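Local coordinates for ABC transporter, substrate-binding protein (Clostridium perfringens, PDB 4EDP) that probably captures a solute outside the cell membrane and delivers it to an ABC transporter for uptake, at residues G178-E183 against K328-K333; I184-A189 against E199-E204. One frame throughout, in Å; residues are numbered along the deposited sequence.

Contact 1: residues G178-E183 against K328-K333. With ACT (acetate ion), chain G.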
loop_
_atom_site.group_PDB
_atom_site.type_symbol
_atom_site.label_atom_id
_atom_site.label_comp_id
_atom_site.label_asym_id
_atom_site.label_seq_id
_atom_site.Cartn_x
_atom_site.Cartn_y
_atom_site.Cartn_z
ATOM N N GLY A 178 -0.608 2.199 9.053
ATOM C CA GLY A 178 -1.014 2.941 10.249
ATOM C C GLY A 178 -2.408 3.531 10.105
ATOM O O GLY A 178 -3.252 3.357 10.981
ATOM N N PRO A 179 -2.668 4.236 8.994
ATOM C CA PRO A 179 -4.006 4.798 8.784
ATOM C C PRO A 179 -5.092 3.733 8.803
ATOM O O PRO A 179 -6.155 3.945 9.381
ATOM C CB PRO A 179 -3.885 5.466 7.415
ATOM C CG PRO A 179 -2.457 5.931 7.391
ATOM C CD PRO A 179 -1.678 4.836 8.076
ATOM N N ALA A 180 -4.829 2.586 8.181
ATOM C CA ALA A 180 -5.784 1.492 8.191
ATOM C C ALA A 180 -6.108 1.062 9.622
ATOM O O ALA A 180 -7.264 0.792 9.937
ATOM C CB ALA A 180 -5.249 0.282 7.371
ATOM N N MET A 181 -5.093 1.003 10.474
ATOM C CA MET A 181 -5.292 0.584 11.850
ATOM C C MET A 181 -6.252 1.575 12.570
ATOM O O MET A 181 -7.118 1.161 13.349
ATOM C CB MET A 181 -3.927 0.418 12.550
ATOM C CG MET A 181 -4.033 -0.337 13.817
ATOM S SD MET A 181 -4.510 -2.057 13.527
ATOM C CE MET A 181 -5.469 -2.276 15.031
ATOM N N VAL A 182 -6.122 2.870 12.287
ATOM C CA VAL A 182 -7.013 3.880 12.866
ATOM C C VAL A 182 -8.436 3.665 12.304
ATOM O O VAL A 182 -9.430 3.777 13.043
ATOM C CB VAL A 182 -6.524 5.328 12.594
ATOM C CG1 VAL A 182 -7.537 6.355 13.080
ATOM C CG2 VAL A 182 -5.146 5.574 13.223
ATOM N N GLU A 183 -8.545 3.372 11.008
ATOM C CA GLU A 183 -9.870 3.158 10.396
ATOM C C GLU A 183 -10.542 1.886 10.912
ATOM O O GLU A 183 -11.780 1.836 11.058
ATOM C CB GLU A 183 -9.834 3.270 8.864
ATOM C CG GLU A 183 -9.437 4.688 8.424
ATOM C CD GLU A 183 -9.904 5.105 7.044
ATOM O OE1 GLU A 183 -10.644 4.348 6.387
ATOM O OE2 GLU A 183 -9.584 6.265 6.643
ATOM N N LYS A 328 -11.756 -2.246 1.462
ATOM C CA LYS A 328 -11.950 -0.841 1.734
ATOM C C LYS A 328 -10.712 -0.065 1.312
ATOM O O LYS A 328 -9.591 -0.590 1.360
ATOM C CB LYS A 328 -12.237 -0.654 3.211
ATOM C CG LYS A 328 -13.593 -1.238 3.586
ATOM C CD LYS A 328 -13.939 -1.169 5.038
ATOM C CE LYS A 328 -15.288 -1.899 5.196
ATOM N NZ LYS A 328 -15.716 -2.198 6.546
ATOM N N VAL A 329 -10.913 1.161 0.825
ATOM C CA VAL A 329 -9.788 2.016 0.440
ATOM C C VAL A 329 -9.767 3.260 1.331
ATOM O O VAL A 329 -10.796 3.680 1.858
ATOM C CB VAL A 329 -9.818 2.432 -1.041
ATOM C CG1 VAL A 329 -9.730 1.167 -1.964
ATOM C CG2 VAL A 329 -11.048 3.236 -1.344
ATOM N N ILE A 330 -8.594 3.847 1.477
ATOM C CA ILE A 330 -8.421 5.031 2.320
ATOM C C ILE A 330 -8.332 6.310 1.497
ATOM O O ILE A 330 -7.723 6.323 0.439
ATOM C CB ILE A 330 -7.182 4.872 3.201
ATOM C CG1 ILE A 330 -7.426 3.731 4.212
ATOM C CG2 ILE A 330 -6.864 6.157 3.960
ATOM C CD1 ILE A 330 -6.257 3.462 5.095
ATOM N N ASP A 331 -8.976 7.377 1.974
ATOM C CA ASP A 331 -8.907 8.672 1.301
ATOM C C ASP A 331 -7.712 9.421 1.865
ATOM O O ASP A 331 -7.793 10.010 2.955
ATOM C CB ASP A 331 -10.192 9.464 1.558
ATOM C CG ASP A 331 -10.162 10.868 0.964
ATOM O OD1 ASP A 331 -9.105 11.316 0.464
ATOM O OD2 ASP A 331 -11.215 11.545 1.019
ATOM N N PHE A 332 -6.591 9.382 1.150
ATOM C CA PHE A 332 -5.384 10.057 1.640
ATOM C C PHE A 332 -5.408 11.581 1.599
ATOM O O PHE A 332 -4.624 12.242 2.292
ATOM C CB PHE A 332 -4.128 9.452 1.035
ATOM C CG PHE A 332 -3.748 8.190 1.690
ATOM C CD1 PHE A 332 -3.063 8.214 2.895
ATOM C CD2 PHE A 332 -4.117 6.976 1.157
ATOM C CE1 PHE A 332 -2.728 7.050 3.526
ATOM C CE2 PHE A 332 -3.792 5.821 1.781
ATOM C CZ PHE A 332 -3.099 5.850 2.973
ATOM N N LYS A 333 -6.310 12.154 0.814
ATOM C CA LYS A 333 -6.448 13.591 0.821
ATOM C C LYS A 333 -6.920 13.955 2.236
ATOM O O LYS A 333 -6.385 14.871 2.882
ATOM C CB LYS A 333 -7.452 14.073 -0.224
ATOM C CG LYS A 333 -7.499 15.593 -0.337
ATOM C CD LYS A 333 -8.380 16.103 -1.466
ATOM C CE LYS A 333 -8.296 17.626 -1.512
ATOM N NZ LYS A 333 -9.018 18.240 -2.660
HETATM C C ACT G . -11.695 7.444 4.455
HETATM O O ACT G . -10.514 7.132 4.366
HETATM O OXT ACT G . -12.330 7.485 3.372
HETATM C CH3 ACT G . -12.324 7.695 5.793
HETATM O O HOH W 1 -12.279 3.757 4.271
#
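Ala180 and Ile330 bring the two backbones closest, 7.3 Å between their CA atoms, where the first turns of helix 178-189 lie against the extended chain 328-331 that leads into helix 332-350. Ile330 carries the contact. Its CG1 stands anti to the carbonyl carbon (chi1 -67°) and the chain runs on extended, which drives CD1 onto the helix: it sits 3.5 Å from Ala180 N and 3.9 Å from Pro179 CB, with the Ala180 methyl alongside. The other branch, CG2, turns back over one face of the Phe332 ring near its rim, and that ring brings CE1 to 4.0 Å from Pro179 CG, the two side chains running across each other at about a right angle.

Glu183 closes the polar side. Its carboxylate reaches past Ile330, and a water donates to both Glu183 OE1 and Val329 O, tying side chain to backbone. An acetate ion, probably from the crystallisation liquor, sits between Glu183 OE2 and Asp331 N: Asp331 N donates to its O atom in a straight bond of 2.9 Å, while Glu183 OE2 lies 2.6 Å from that same acetate O, so one of the two acids probably holds a proton. Asp331 turns its own carboxylate the other way, capping the new helix through a weak bond from Lys333 N to OD1 and pairing through OD2 with Lys194. An apolar core of Ile330, Pro179, Ala180 and Phe332 with a polar flank thus joins the start of helix 178-189 to the segment entering N-capped helix 332-350, in the two-lobed fold of periplasmic-type binding proteins.

Contact 2: residues I184-A189 against E199-E204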
loop_
_atom_site.group_PDB
_atom_site.type_symbol
_atom_site.label_atom_id
_atom_site.label_comp_id
_atom_site.label_asym_id
_atom_site.label_seq_id
_atom_site.Cartn_x
_atom_site.Cartn_y
_atom_site.Cartn_z
ATOM N N ILE A 184 -9.743 0.867 11.208
ATOM C CA ILE A 184 -10.247 -0.357 11.806
ATOM C C ILE A 184 -10.875 -0.028 13.175
ATOM O O ILE A 184 -11.980 -0.484 13.487
ATOM C CB ILE A 184 -9.106 -1.399 11.950
ATOM C CG1 ILE A 184 -8.785 -2.021 10.582
ATOM C CG2 ILE A 184 -9.519 -2.473 12.969
ATOM C CD1 ILE A 184 -7.458 -2.775 10.537
ATOM N N ALA A 185 -10.192 0.793 13.967
ATOM C CA ALA A 185 -10.686 1.231 15.275
ATOM C C ALA A 185 -11.949 2.066 15.109
ATOM O O ALA A 185 -12.886 1.952 15.919
ATOM C CB ALA A 185 -9.591 2.019 16.010
ATOM N N ALA A 186 -11.993 2.888 14.055
ATOM C CA ALA A 186 -13.189 3.681 13.748
ATOM C C ALA A 186 -14.392 2.761 13.474
ATOM O O ALA A 186 -15.517 3.086 13.871
ATOM C CB ALA A 186 -12.968 4.598 12.548
ATOM N N GLU A 187 -14.172 1.651 12.767
ATOM C CA GLU A 187 -15.269 0.705 12.503
ATOM C C GLU A 187 -15.823 0.158 13.813
ATOM O O GLU A 187 -17.030 0.072 13.978
ATOM C CB GLU A 187 -14.835 -0.495 11.654
ATOM C CG GLU A 187 -14.288 -0.201 10.286
ATOM C CD GLU A 187 -14.193 -1.490 9.439
ATOM O OE1 GLU A 187 -15.239 -2.166 9.284
ATOM O OE2 GLU A 187 -13.087 -1.816 8.945
ATOM N N LYS A 188 -14.924 -0.219 14.713
ATOM C CA LYS A 188 -15.254 -0.735 16.045
ATOM C C LYS A 188 -16.095 0.309 16.791
ATOM O O LYS A 188 -17.126 -0.011 17.387
ATOM C CB LYS A 188 -13.948 -1.015 16.789
ATOM C CG LYS A 188 -14.006 -1.485 18.278
ATOM C CD LYS A 188 -14.452 -2.910 18.443
ATOM C CE LYS A 188 -14.265 -3.383 19.880
ATOM N NZ LYS A 188 -14.874 -2.471 20.860
ATOM N N ALA A 189 -15.680 1.572 16.724
ATOM C CA ALA A 189 -16.429 2.661 17.384
ATOM C C ALA A 189 -17.777 2.965 16.711
ATOM O O ALA A 189 -18.712 3.488 17.342
ATOM C CB ALA A 189 -15.568 3.934 17.392
ATOM N N GLU A 199 -11.566 10.890 16.632
ATOM C CA GLU A 199 -11.557 10.871 18.095
ATOM C C GLU A 199 -12.103 9.559 18.682
ATOM O O GLU A 199 -11.500 8.986 19.596
ATOM C CB GLU A 199 -12.279 12.099 18.648
ATOM C CG GLU A 199 -11.571 13.393 18.277
ATOM C CD GLU A 199 -10.168 13.481 18.854
ATOM O OE1 GLU A 199 -10.035 13.285 20.076
ATOM O OE2 GLU A 199 -9.212 13.773 18.093
ATOM N N ALA A 200 -13.216 9.064 18.148
ATOM C CA ALA A 200 -13.786 7.816 18.648
ATOM C C ALA A 200 -12.864 6.636 18.338
ATOM O O ALA A 200 -12.728 5.725 19.137
ATOM C CB ALA A 200 -15.191 7.570 18.059
ATOM N N ALA A 201 -12.199 6.689 17.191
ATOM C CA ALA A 201 -11.291 5.616 16.801
ATOM C C ALA A 201 -10.165 5.571 17.825
ATOM O O ALA A 201 -9.750 4.496 18.260
ATOM C CB ALA A 201 -10.744 5.849 15.403
ATOM N N PHE A 202 -9.664 6.740 18.216
ATOM C CA PHE A 202 -8.579 6.765 19.183
ATOM C C PHE A 202 -9.009 6.273 20.554
ATOM O O PHE A 202 -8.190 5.650 21.249
ATOM C CB PHE A 202 -7.800 8.090 19.182
ATOM C CG PHE A 202 -6.836 8.192 18.035
ATOM C CD1 PHE A 202 -5.644 7.507 18.064
ATOM C CD2 PHE A 202 -7.134 8.941 16.916
ATOM C CE1 PHE A 202 -4.759 7.569 16.999
ATOM C CE2 PHE A 202 -6.254 8.997 15.853
ATOM C CZ PHE A 202 -5.061 8.316 15.905
ATOM N N LYS A 203 -10.279 6.476 20.927
ATOM C CA LYS A 203 -10.783 5.952 22.194
ATOM C C LYS A 203 -10.810 4.421 22.122
ATOM O O LYS A 203 -10.555 3.750 23.135
ATOM C CB LYS A 203 -12.166 6.503 22.543
ATOM C CG LYS A 203 -12.201 7.984 22.904
ATOM C CD LYS A 203 -11.400 8.307 24.163
ATOM C CE LYS A 203 -11.578 9.772 24.561
ATOM N NZ LYS A 203 -10.858 10.114 25.827
ATOM N N GLU A 204 -11.112 3.859 20.947
ATOM C CA GLU A 204 -11.094 2.396 20.788
ATOM C C GLU A 204 -9.649 1.892 20.831
ATOM O O GLU A 204 -9.383 0.815 21.355
ATOM C CB GLU A 204 -11.798 1.927 19.521
ATOM C CG GLU A 204 -13.299 2.124 19.534
ATOM C CD GLU A 204 -14.020 1.238 20.558
ATOM O OE1 GLU A 204 -13.425 0.297 21.116
ATOM O OE2 GLU A 204 -15.208 1.478 20.789
#
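Glu204 of helix 199-208 reaches across to Ala185, Lys188 and Ala189 of helix 184-189. Its CB rests near the Ala185 methyl, 4.1 Å from that CB. CG comes next, resting against both Ala185 O and Ala189 CB, 3.6 Å from each. A bend at chi2 (-67°) then swings the carboxylate along the helix surface, placing CD 3.6 Å from Lys188 CG, so that the acid lies against the aliphatic start of the lysine as well as meeting its charge. At the tip, OE1 accepts from Lys188 NZ in a salt bridge of 3.1 Å. The ammonium comes from above the carboxylate, 46° out of its plane, and the two side chains cross at about a right angle. OE2 lies over the backbone near Ala189 CA. The lysine gets there by folding: its chain bends at chi2 and again at chi4, curling NZ back over the acid, and a cation-pi contact with Trp160 gives that charge a second partner.

Beyond this pair the interface is made of alanines. Ala201 CB sits 3.5 Å from Ala186 N and also touches the Ala186 methyl, while Ala189 and Ala200 meet methyl to methyl. Ala185 CB packs on the carbonyl oxygen of Ala201. With side chains this small, the backbones come close: Ala186 and Ala201 have their CA atoms only 4.1 Å apart, and the local axes approach to 7.5 Å. Those axes cross at 94°, nearly perpendicular. This is an alanine-lined crossing of two helices consecutive but for the short helix 193-196, with a salt bridge at its margin, in one lobe of a solute-binding protein.

In the fold
Helix 178-189 serves both contacts: its first half meets the linker in contact 1, its second half crosses helix 199-208 in contact 2. Contact 1 is the more buried, its centre about 10 Å from that of the chain, against about 21 Å for contact 2, and joins parts far apart in sequence, with contact 2 nested inside the loop it closes. Larger apolar groups and a carboxylate beside a water and a crystallisation acetate characterise the first; small methyls and one direct salt bridge the second. They touch as well: Lys328 pairs with Glu187, and Val182 packs on Ala201 and Phe202, whose ring meets Trp342 of helix 332-350 edge-to-face.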